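Local coordinates for endo-xylogalacturonan hydrolase A (Aspergillus tubingensis, PDB 4C2L), which hydrolyses xylogalacturonan, the xylose-substituted galacturonan of the hairy regions of pectin, as a secreted family 28 glycoside hydrolase, at residues A17-P21 with A38-C42; G46-E52 with C70-G76; N314-A318 with G346-T350. All coordinates share one frame; numbering follows the deposited sequence.

Interaction 1. Residues A17-P21 with A38-C42; sequences AVCTP and ALSSC. With MAN (alpha-D-mannopyranose), chain C.
C19 and C42 reach each other with matching first torsions: chi1 of -77° in one and -79° in the other puts each SG opposite its own carbonyl carbon and beside its own backbone N. From there the two sulfurs close a disulfide, SG to SG 2.0 Å, with a chi3 of 70°, tying the short strand 18-19 to the last turn of helix 32-42. Small groups flank the two sulfurs. A17 lays its CB against C42 SG at 3.9 Å, and S41 brings OG to within 3.8 Å of C19 SG. One turn earlier on the helix, the methyl CB of A38 faces the strand and touches both C19 CB and, at 4.0 Å, P21 CG. No direct hydrogen bond crosses between 17-21 and 38-42; a water takes the N-H of A17 and donates to C42 O, which joins the start of the model to the helix end. T20 turns the other way, off the helix, and its OG1 carries an O-linked mannose through a 1.4 Å bond to C1 of the sugar. V18, also directed away from the helix, brings CG1 to 3.4 Å from O3 of that mannose. The disulfide thus ties strand 18-19, whose neighbour is strand 47-50, to the helix that caps the N-terminal end of the parallel beta-helix.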
ATOM      1  N   ALA A  17      19.921 -19.960 -19.237  1.00 23.90           N
ATOM      2  CA  ALA A  17      18.956 -20.916 -19.848  1.00 23.74           C
ATOM      3  C   ALA A  17      17.512 -20.500 -19.556  1.00 23.74           C
ATOM      4  O   ALA A  17      17.253 -19.760 -18.601  1.00 23.33           O
ATOM      5  CB  ALA A  17      19.219 -22.322 -19.326  1.00 25.46           C
ATOM      6  N   VAL A  18      16.589 -20.975 -20.384  1.00 22.85           N
ATOM      7  CA  VAL A  18      15.164 -20.659 -20.253  1.00 22.88           C
ATOM      8  C   VAL A  18      14.371 -21.919 -19.887  1.00 22.91           C
ATOM      9  O   VAL A  18      14.530 -22.960 -20.514  1.00 23.04           O
ATOM     10  CB  VAL A  18      14.595 -20.037 -21.547  1.00 23.70           C
ATOM     11  CG1 VAL A  18      13.134 -19.658 -21.362  1.00 24.50           C
ATOM     12  CG2 VAL A  18      15.402 -18.808 -21.938  1.00 25.79           C
ATOM     13  N   CYS A  19      13.525 -21.823 -18.868  1.00 21.56           N
ATOM     14  CA  CYS A  19      12.755 -22.970 -18.386  1.00 22.01           C
ATOM     15  C   CYS A  19      11.277 -22.612 -18.460  1.00 20.06           C
ATOM     16  O   CYS A  19      10.890 -21.508 -18.064  1.00 20.06           O
ATOM     17  CB  CYS A  19      13.113 -23.261 -16.915  1.00 23.78           C
ATOM     18  SG  CYS A  19      14.697 -24.100 -16.616  1.00 32.46           S
ATOM     19  N   THR A  20      10.450 -23.532 -18.944  1.00 17.74           N
ATOM     20  CA  THR A  20       9.006 -23.351 -18.872  1.00 18.33           C
ATOM     21  C   THR A  20       8.420 -24.374 -17.913  1.00 17.56           C
ATOM     22  O   THR A  20       8.451 -25.565 -18.209  1.00 17.57           O
ATOM     23  CB  THR A  20       8.347 -23.505 -20.253  1.00 18.96           C
ATOM     24  OG1 THR A  20       8.953 -22.569 -21.147  1.00 20.66           O
ATOM     25  CG2 THR A  20       6.833 -23.269 -20.185  1.00 18.64           C
ATOM     26  N   PRO A  21       7.852 -23.923 -16.778  1.00 17.16           N
ATOM     27  CA  PRO A  21       7.311 -24.908 -15.828  1.00 16.99           C
ATOM     28  C   PRO A  21       6.190 -25.720 -16.436  1.00 16.91           C
ATOM     29  O   PRO A  21       5.360 -25.187 -17.177  1.00 15.70           O
ATOM     30  CB  PRO A  21       6.737 -24.058 -14.687  1.00 16.63           C
ATOM     31  CG  PRO A  21       7.225 -22.665 -14.925  1.00 16.75           C
ATOM     32  CD  PRO A  21       7.607 -22.529 -16.361  1.00 16.44           C
ATOM     33  N   ALA A  38      11.609 -25.302 -11.884  1.00 14.69           N
ATOM     34  CA  ALA A  38      12.033 -24.480 -13.021  1.00 15.09           C
ATOM     35  C   ALA A  38      12.907 -23.319 -12.549  1.00 15.27           C
ATOM     36  O   ALA A  38      13.958 -23.039 -13.146  1.00 16.23           O
ATOM     37  CB  ALA A  38      10.821 -23.959 -13.792  1.00 15.84           C
ATOM     38  N   LEU A  39      12.493 -22.656 -11.469  1.00 14.57           N
ATOM     39  CA  LEU A  39      13.285 -21.569 -10.900  1.00 16.05           C
ATOM     40  C   LEU A  39      14.636 -22.067 -10.392  1.00 16.00           C
ATOM     41  O   LEU A  39      15.663 -21.426 -10.598  1.00 16.58           O
ATOM     42  CB  LEU A  39      12.520 -20.831  -9.789  1.00 17.64           C
ATOM     43  CG  LEU A  39      13.032 -19.416  -9.496  1.00 21.54           C
ATOM     44  CD1 LEU A  39      12.783 -18.486 -10.684  1.00 22.76           C
ATOM     45  CD2 LEU A  39      12.372 -18.842  -8.249  1.00 22.49           C
ATOM     46  N   SER A  40      14.644 -23.215  -9.728  1.00 15.88           N
ATOM     47  CA  SER A  40      15.897 -23.762  -9.232  1.00 16.64           C
ATOM     48  C   SER A  40      16.834 -24.118 -10.387  1.00 17.11           C
ATOM     49  O   SER A  40      18.057 -23.893 -10.323  1.00 16.83           O
ATOM     50  CB  SER A  40      15.638 -24.998  -8.372  1.00 17.48           C
ATOM     51  OG  SER A  40      16.826 -25.288  -7.660  1.00 19.93           O
ATOM     52  N   SER A  41      16.255 -24.646 -11.454  1.00 17.03           N
ATOM     53  CA  SER A  41      17.048 -25.084 -12.592  1.00 19.71           C
ATOM     54  C   SER A  41      17.613 -23.894 -13.398  1.00 20.85           C
ATOM     55  O   SER A  41      18.791 -23.906 -13.776  1.00 21.68           O
ATOM     56  CB  SER A  41      16.217 -26.004 -13.475  1.00 20.77           C
ATOM     57  OG  SER A  41      16.959 -26.393 -14.620  1.00 24.81           O
ATOM     58  N   CYS A  42      16.783 -22.879 -13.634  1.00 21.01           N
ATOM     59  CA  CYS A  42      17.132 -21.750 -14.512  1.00 23.51           C
ATOM     60  C   CYS A  42      17.375 -20.414 -13.807  1.00 24.61           C
ATOM     61  O   CYS A  42      17.842 -19.458 -14.439  1.00 25.44           O
ATOM     62  CB  CYS A  42      16.054 -21.557 -15.579  1.00 25.51           C
ATOM     63  SG  CYS A  42      16.188 -22.734 -16.941  1.00 31.20           S
TER
HETATM   64  C1  MAN C 410       9.378 -23.239 -22.359  1.00 23.43           C
HETATM   65  C2  MAN C 410      10.513 -22.356 -22.874  1.00 26.47           C
HETATM   66  C3  MAN C 410       9.987 -21.006 -23.354  1.00 26.38           C
HETATM   67  C4  MAN C 410       8.796 -21.174 -24.294  1.00 27.11           C
HETATM   68  C5  MAN C 410       7.733 -22.097 -23.669  1.00 26.82           C
HETATM   69  C6  MAN C 410       6.552 -22.367 -24.595  1.00 29.08           C
HETATM   70  O2  MAN C 410      11.161 -23.016 -23.949  1.00 28.70           O
HETATM   71  O3  MAN C 410      11.043 -20.323 -24.003  1.00 26.78           O
HETATM   72  O4  MAN C 410       8.254 -19.902 -24.560  1.00 27.02           O
HETATM   73  O5  MAN C 410       8.331 -23.332 -23.316  1.00 24.28           O
HETATM   74  O6  MAN C 410       6.970 -23.217 -25.648  1.00 31.69           O
HETATM   75  O   HOH W   1      20.082 -20.337 -16.304  1.00 28.16           O

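Interaction 2. Residues G46-E52 with C70-G76; sequences GTIVFPE and CDIQVEG
Q73 stands on the same face of the strand pair as T47, V49 and D71, and its side chain runs back over T47. Its CB lies 3.9 Å from I48 O; CG, opposite its carbonyl carbon at a chi1 of -53°, comes to T47 CG2, and CD lies closer still to that methyl. At the tip the amide divides its contacts: OE1 sits 3.8 Å from V49 CG2, while NE2 passes 3.5 Å from T47 CG2 and donates to D71 OD2 at 2.7 Å. That carboxylate oxygen is met from above its plane, although the bond keeps to the amide plane of Q73. A water joins D71 OD2 to T47 OG1, and D71 OD1 forms a salt bridge with R105 on the next strand.

Beneath these side chains strands 47-50 and 70-74 run parallel, 7° apart, and the main chains alternate as donors and acceptors from G46 O to E75 N. The straightest of these bonds, F50 N to Q73 O, is 2.8 Å long with 173° at the hydrogen. On the opposite face, I72 CG2 meets the edge of the F50 ring in its plane, 3.6 Å from CE2, and V74 CG2 lies 3.9 Å from CD2. I35 and L39 of helix 32-42 pack on this apolar side. The two faces thus differ in chemistry: hydrocarbon under the helix, and on the other a more polar face, carrying T47, D71 and Q73 beside V49, where the buried D71 is probably stabilised as a carboxylate by R105 and the Q73 amide.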
ATOM      1  N   GLY A  46      19.096 -17.020 -15.277  1.00 20.33           N
ATOM      2  CA  GLY A  46      18.277 -17.431 -16.410  1.00 20.23           C
ATOM      3  C   GLY A  46      16.857 -16.901 -16.391  1.00 20.48           C
ATOM      4  O   GLY A  46      16.539 -15.921 -15.693  1.00 20.85           O
ATOM      5  N   THR A  47      16.000 -17.563 -17.158  1.00 19.49           N
ATOM      6  CA  THR A  47      14.644 -17.102 -17.387  1.00 19.13           C
ATOM      7  C   THR A  47      13.640 -18.227 -17.195  1.00 18.75           C
ATOM      8  O   THR A  47      13.880 -19.374 -17.593  1.00 17.96           O
ATOM      9  CB  THR A  47      14.511 -16.505 -18.794  1.00 19.46           C
ATOM     10  OG1 THR A  47      15.490 -15.473 -18.932  1.00 21.43           O
ATOM     11  CG2 THR A  47      13.112 -15.920 -19.032  1.00 19.01           C
ATOM     12  N   ILE A  48      12.532 -17.882 -16.552  1.00 17.65           N
ATOM     13  CA  ILE A  48      11.404 -18.778 -16.398  1.00 18.18           C
ATOM     14  C   ILE A  48      10.211 -18.132 -17.098  1.00 17.20           C
ATOM     15  O   ILE A  48       9.946 -16.943 -16.924  1.00 17.42           O
ATOM     16  CB  ILE A  48      11.132 -19.009 -14.894  1.00 20.57           C
ATOM     17  CG1 ILE A  48      12.225 -19.921 -14.308  1.00 21.20           C
ATOM     18  CG2 ILE A  48       9.750 -19.573 -14.660  1.00 21.10           C
ATOM     19  CD1 ILE A  48      13.495 -19.180 -13.920  1.00 22.92           C
ATOM     20  N   VAL A  49       9.513 -18.908 -17.913  1.00 16.04           N
ATOM     21  CA  VAL A  49       8.431 -18.371 -18.737  1.00 15.69           C
ATOM     22  C   VAL A  49       7.103 -19.056 -18.414  1.00 16.05           C
ATOM     23  O   VAL A  49       7.000 -20.279 -18.444  1.00 15.35           O
ATOM     24  CB  VAL A  49       8.740 -18.530 -20.254  1.00 15.55           C
ATOM     25  CG1 VAL A  49       7.533 -18.130 -21.097  1.00 16.36           C
ATOM     26  CG2 VAL A  49       9.966 -17.699 -20.636  1.00 16.11           C
ATOM     27  N   PHE A  50       6.089 -18.261 -18.089  1.00 15.45           N
ATOM     28  CA  PHE A  50       4.729 -18.756 -18.055  1.00 16.03           C
ATOM     29  C   PHE A  50       4.084 -18.265 -19.344  1.00 16.84           C
ATOM     30  O   PHE A  50       3.786 -17.070 -19.454  1.00 16.55           O
ATOM     31  CB  PHE A  50       3.975 -18.175 -16.852  1.00 15.75           C
ATOM     32  CG  PHE A  50       4.581 -18.531 -15.529  1.00 15.75           C
ATOM     33  CD1 PHE A  50       4.220 -19.710 -14.891  1.00 15.98           C
ATOM     34  CD2 PHE A  50       5.486 -17.685 -14.908  1.00 16.49           C
ATOM     35  CE1 PHE A  50       4.766 -20.044 -13.661  1.00 15.73           C
ATOM     36  CE2 PHE A  50       6.041 -18.014 -13.673  1.00 17.22           C
ATOM     37  CZ  PHE A  50       5.671 -19.197 -13.048  1.00 16.02           C
ATOM     38  N   PRO A  51       3.876 -19.166 -20.332  1.00 17.37           N
ATOM     39  CA  PRO A  51       3.470 -18.714 -21.658  1.00 17.99           C
ATOM     40  C   PRO A  51       2.122 -18.017 -21.734  1.00 17.92           C
ATOM     41  O   PRO A  51       1.214 -18.292 -20.960  1.00 17.22           O
ATOM     42  CB  PRO A  51       3.377 -20.024 -22.465  1.00 18.22           C
ATOM     43  CG  PRO A  51       4.288 -20.963 -21.750  1.00 18.40           C
ATOM     44  CD  PRO A  51       4.058 -20.629 -20.298  1.00 17.49           C
ATOM     45  N   GLU A  52       1.992 -17.147 -22.732  1.00 19.91           N
ATOM     46  CA  GLU A  52       0.710 -16.529 -23.028  1.00 22.71           C
ATOM     47  C   GLU A  52      -0.376 -17.600 -23.232  1.00 22.53           C
ATOM     48  O   GLU A  52      -0.144 -18.618 -23.888  1.00 22.85           O
ATOM     49  CB  GLU A  52       0.850 -15.607 -24.255  1.00 27.28           C
ATOM     50  CG  GLU A  52      -0.422 -14.878 -24.655  1.00 34.48           C
ATOM     51  CD  GLU A  52      -1.104 -15.486 -25.879  1.00 40.33           C
ATOM     52  OE1 GLU A  52      -0.734 -16.615 -26.290  1.00 43.33           O
ATOM     53  OE2 GLU A  52      -2.010 -14.825 -26.447  1.00 44.31           O
ATOM     54  N   CYS A  70      17.466 -13.510 -11.818  1.00 20.46           N
ATOM     55  CA  CYS A  70      16.588 -14.287 -12.676  1.00 19.95           C
ATOM     56  C   CYS A  70      15.534 -13.383 -13.284  1.00 18.79           C
ATOM     57  O   CYS A  70      15.281 -12.272 -12.798  1.00 18.12           O
ATOM     58  CB  CYS A  70      15.926 -15.432 -11.898  1.00 23.29           C
ATOM     59  SG  CYS A  70      14.525 -14.910 -10.897  1.00 28.29           S
ATOM     60  N   ASP A  71      14.924 -13.870 -14.352  1.00 17.43           N
ATOM     61  CA  ASP A  71      13.855 -13.157 -15.037  1.00 17.25           C
ATOM     62  C   ASP A  71      12.645 -14.090 -15.109  1.00 16.62           C
ATOM     63  O   ASP A  71      12.702 -15.148 -15.741  1.00 16.63           O
ATOM     64  CB  ASP A  71      14.357 -12.739 -16.429  1.00 18.72           C
ATOM     65  CG  ASP A  71      13.316 -11.988 -17.258  1.00 20.54           C
ATOM     66  OD1 ASP A  71      12.309 -11.460 -16.721  1.00 20.64           O
ATOM     67  OD2 ASP A  71      13.538 -11.908 -18.487  1.00 22.05           O
ATOM     68  N   ILE A  72      11.568 -13.717 -14.422  1.00 14.82           N
ATOM     69  CA  ILE A  72      10.341 -14.508 -14.398  1.00 14.73           C
ATOM     70  C   ILE A  72       9.283 -13.805 -15.250  1.00 14.70           C
ATOM     71  O   ILE A  72       8.733 -12.770 -14.858  1.00 14.56           O
ATOM     72  CB  ILE A  72       9.824 -14.699 -12.951  1.00 15.02           C
ATOM     73  CG1 ILE A  72      10.937 -15.272 -12.066  1.00 15.48           C
ATOM     74  CG2 ILE A  72       8.589 -15.581 -12.924  1.00 15.17           C
ATOM     75  CD1 ILE A  72      10.597 -15.339 -10.580  1.00 16.28           C
ATOM     76  N   GLN A  73       9.014 -14.370 -16.417  1.00 13.94           N
ATOM     77  CA  GLN A  73       8.087 -13.753 -17.376  1.00 14.58           C
ATOM     78  C   GLN A  73       6.714 -14.384 -17.253  1.00 14.87           C
ATOM     79  O   GLN A  73       6.482 -15.535 -17.648  1.00 14.49           O
ATOM     80  CB  GLN A  73       8.641 -13.844 -18.804  1.00 15.16           C
ATOM     81  CG  GLN A  73      10.054 -13.284 -18.889  1.00 16.30           C
ATOM     82  CD  GLN A  73      10.676 -13.392 -20.272  1.00 16.55           C
ATOM     83  OE1 GLN A  73      10.066 -13.933 -21.213  1.00 17.13           O
ATOM     84  NE2 GLN A  73      11.906 -12.896 -20.396  1.00 16.48           N
ATOM     85  N   VAL A  74       5.794 -13.626 -16.676  1.00 14.62           N
ATOM     86  CA  VAL A  74       4.441 -14.114 -16.456  1.00 14.63           C
ATOM     87  C   VAL A  74       3.575 -13.572 -17.581  1.00 14.92           C
ATOM     88  O   VAL A  74       3.257 -12.374 -17.595  1.00 14.19           O
ATOM     89  CB  VAL A  74       3.903 -13.652 -15.085  1.00 14.86           C
ATOM     90  CG1 VAL A  74       2.525 -14.254 -14.809  1.00 14.78           C
ATOM     91  CG2 VAL A  74       4.903 -13.990 -13.969  1.00 15.09           C
ATOM     92  N   GLU A  75       3.221 -14.428 -18.544  1.00 14.61           N
ATOM     93  CA  GLU A  75       2.326 -13.992 -19.631  1.00 15.05           C
ATOM     94  C   GLU A  75       0.952 -14.638 -19.536  1.00 14.96           C
ATOM     95  O   GLU A  75       0.008 -14.210 -20.199  1.00 16.54           O
ATOM     96  CB  GLU A  75       2.954 -14.254 -21.012  1.00 15.03           C
ATOM     97  CG  GLU A  75       4.426 -13.875 -21.105  1.00 15.43           C
ATOM     98  CD  GLU A  75       4.691 -12.399 -20.824  1.00 15.15           C
ATOM     99  OE1 GLU A  75       3.743 -11.596 -20.852  1.00 16.61           O
ATOM    100  OE2 GLU A  75       5.851 -12.047 -20.583  1.00 16.28           O
ATOM    101  N   GLY A  76       0.837 -15.654 -18.683  1.00 15.15           N
ATOM    102  CA  GLY A  76      -0.427 -16.337 -18.474  1.00 13.97           C
ATOM    103  C   GLY A  76      -1.039 -15.987 -17.134  1.00 14.17           C
ATOM    104  O   GLY A  76      -0.712 -14.958 -16.526  1.00 14.08           O
TER
HETATM  105  O   HOH W   2      15.486 -12.812 -19.775  1.00 29.98           O

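Interaction 3. Residues N314-A318 with G346-T350; sequences NPGNA and GADGT
Two loops meet here at the surface, mostly through their backbones: 314-318, which leads from helix 308-313 into strand 319-329, and the loop 346-350, which makes a type I turn from G346 to G349 and runs into strand 350-358. The carbonyl of G316 points into the turn and takes the N-H of D348 at 2.9 Å, the donor standing almost in line with the C=O (175°). Two residues on, T350 N gives its hydrogen to A318 O, also at 2.9 Å and in the carbonyl plane. That second bond begins the parallel pairing of strands 319-329 and 350-358 in the fifth PbH1 repeat, so the loops close up where two successive coils of the beta-helix start to pair. Glycines let the chains come this near: G349 CA lies 3.2 Å from A318 O. D348 lies obliquely across P315, with OD2 3.8 Å from the ring's CB. Its own CB faces N317 CB, and a water accepting from N317 ND2 donates to D348 OD2. A second water receives the N-H groups of both G316 and A347, while N317 OD1 is bonded to T278 OG1 on the preceding coil.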
ATOM      1  N   ASN A 314      -3.325  11.611  27.270  1.00 32.25           N
ATOM      2  CA  ASN A 314      -2.114  11.080  26.648  1.00 29.47           C
ATOM      3  C   ASN A 314      -1.870  11.742  25.292  1.00 28.21           C
ATOM      4  O   ASN A 314      -2.190  11.154  24.250  1.00 26.11           O
ATOM      5  CB  ASN A 314      -2.229   9.568  26.458  1.00 30.05           C
ATOM      6  CG  ASN A 314      -2.465   8.835  27.763  1.00 30.40           C
ATOM      7  OD1 ASN A 314      -1.525   8.539  28.501  1.00 30.62           O
ATOM      8  ND2 ASN A 314      -3.720   8.523  28.042  1.00 29.69           N
ATOM      9  N   PRO A 315      -1.311  12.962  25.298  1.00 26.61           N
ATOM     10  CA  PRO A 315      -1.237  13.724  24.056  1.00 25.34           C
ATOM     11  C   PRO A 315      -0.298  13.090  23.031  1.00 23.23           C
ATOM     12  O   PRO A 315       0.633  12.358  23.389  1.00 22.44           O
ATOM     13  CB  PRO A 315      -0.699  15.094  24.509  1.00 26.90           C
ATOM     14  CG  PRO A 315      -0.948  15.137  25.986  1.00 27.54           C
ATOM     15  CD  PRO A 315      -0.753  13.725  26.434  1.00 28.36           C
ATOM     16  N   GLY A 316      -0.562  13.370  21.761  1.00 21.55           N
ATOM     17  CA  GLY A 316       0.334  12.955  20.693  1.00 20.80           C
ATOM     18  C   GLY A 316       1.581  13.822  20.707  1.00 20.01           C
ATOM     19  O   GLY A 316       1.507  15.023  20.991  1.00 19.76           O
ATOM     20  N   ASN A 317       2.729  13.214  20.423  1.00 18.95           N
ATOM     21  CA  ASN A 317       3.999  13.949  20.368  1.00 19.34           C
ATOM     22  C   ASN A 317       4.810  13.623  19.122  1.00 17.67           C
ATOM     23  O   ASN A 317       6.046  13.690  19.108  1.00 16.48           O
ATOM     24  CB  ASN A 317       4.823  13.769  21.653  1.00 21.51           C
ATOM     25  CG  ASN A 317       5.042  12.312  22.021  1.00 24.81           C
ATOM     26  OD1 ASN A 317       5.105  11.433  21.158  1.00 24.09           O
ATOM     27  ND2 ASN A 317       5.137  12.045  23.329  1.00 27.75           N
ATOM     28  N   ALA A 318       4.097  13.292  18.047  1.00 16.91           N
ATOM     29  CA  ALA A 318       4.762  12.965  16.793  1.00 15.63           C
ATOM     30  C   ALA A 318       5.609  14.143  16.302  1.00 15.64           C
ATOM     31  O   ALA A 318       5.228  15.303  16.444  1.00 16.98           O
ATOM     32  CB  ALA A 318       3.743  12.556  15.738  1.00 15.79           C
ATOM     33  N   GLY A 346      -0.771  16.599  16.934  1.00 18.29           N
ATOM     34  CA  GLY A 346      -0.730  16.285  18.359  1.00 18.87           C
ATOM     35  C   GLY A 346      -0.354  17.501  19.192  1.00 20.00           C
ATOM     36  O   GLY A 346       0.360  18.383  18.730  1.00 19.21           O
ATOM     37  N   ALA A 347      -0.855  17.543  20.418  1.00 20.38           N
ATOM     38  CA  ALA A 347      -0.646  18.701  21.290  1.00 21.34           C
ATOM     39  C   ALA A 347       0.809  18.898  21.677  1.00 22.48           C
ATOM     40  O   ALA A 347       1.247  20.033  21.872  1.00 22.85           O
ATOM     41  CB  ALA A 347      -1.508  18.580  22.539  1.00 21.43           C
ATOM     42  N   ASP A 348       1.554  17.803  21.796  1.00 21.32           N
ATOM     43  CA  ASP A 348       2.955  17.865  22.205  1.00 22.45           C
ATOM     44  C   ASP A 348       3.931  17.583  21.076  1.00 21.10           C
ATOM     45  O   ASP A 348       5.113  17.335  21.319  1.00 20.97           O
ATOM     46  CB  ASP A 348       3.223  16.864  23.328  1.00 23.97           C
ATOM     47  CG  ASP A 348       2.538  17.240  24.621  1.00 25.65           C
ATOM     48  OD1 ASP A 348       1.848  18.284  24.654  1.00 28.06           O
ATOM     49  OD2 ASP A 348       2.689  16.476  25.595  1.00 27.19           O
ATOM     50  N   GLY A 349       3.448  17.620  19.841  1.00 19.87           N
ATOM     51  CA  GLY A 349       4.307  17.264  18.731  1.00 18.77           C
ATOM     52  C   GLY A 349       4.777  18.452  17.922  1.00 18.44           C
ATOM     53  O   GLY A 349       4.507  19.617  18.263  1.00 18.59           O
ATOM     54  N   THR A 350       5.479  18.147  16.846  1.00 17.15           N
ATOM     55  CA  THR A 350       5.873  19.140  15.866  1.00 17.42           C
ATOM     56  C   THR A 350       5.033  18.889  14.629  1.00 17.46           C
ATOM     57  O   THR A 350       4.919  17.749  14.175  1.00 16.95           O
ATOM     58  CB  THR A 350       7.368  18.995  15.539  1.00 18.74           C
ATOM     59  OG1 THR A 350       8.117  19.008  16.768  1.00 20.63           O
ATOM     60  CG2 THR A 350       7.851  20.128  14.667  1.00 18.99           C
TER
HETATM   61  O   HOH W   3      -2.646  15.457  21.368  1.00 24.73           O
HETATM   62  O   HOH W   4       4.885  14.386  25.226  1.00 29.53           O

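How the interactions relate
Interactions 1 and 2 form one continuous piece of the fold, their centres 9 Å apart, while interaction 3 lies about 50 Å or more from both, centre to centre, on the other side of the chain's centre. They follow in series along the chain. Strand 18-19 pairs with 47-50 through backbone bonds between A17, C19 and T47, and L39 of helix 32-42 packs on I48, so the disulfide-tied unit of interaction 1 continues directly into the strand pair of interaction 2. Interaction 3 occurs several coils further along, towards the C-terminal end. Parallel strand pairing thus builds the elongated beta-helix at both places, and all three contacts lie away from the probable catalytic residues D210 and H233.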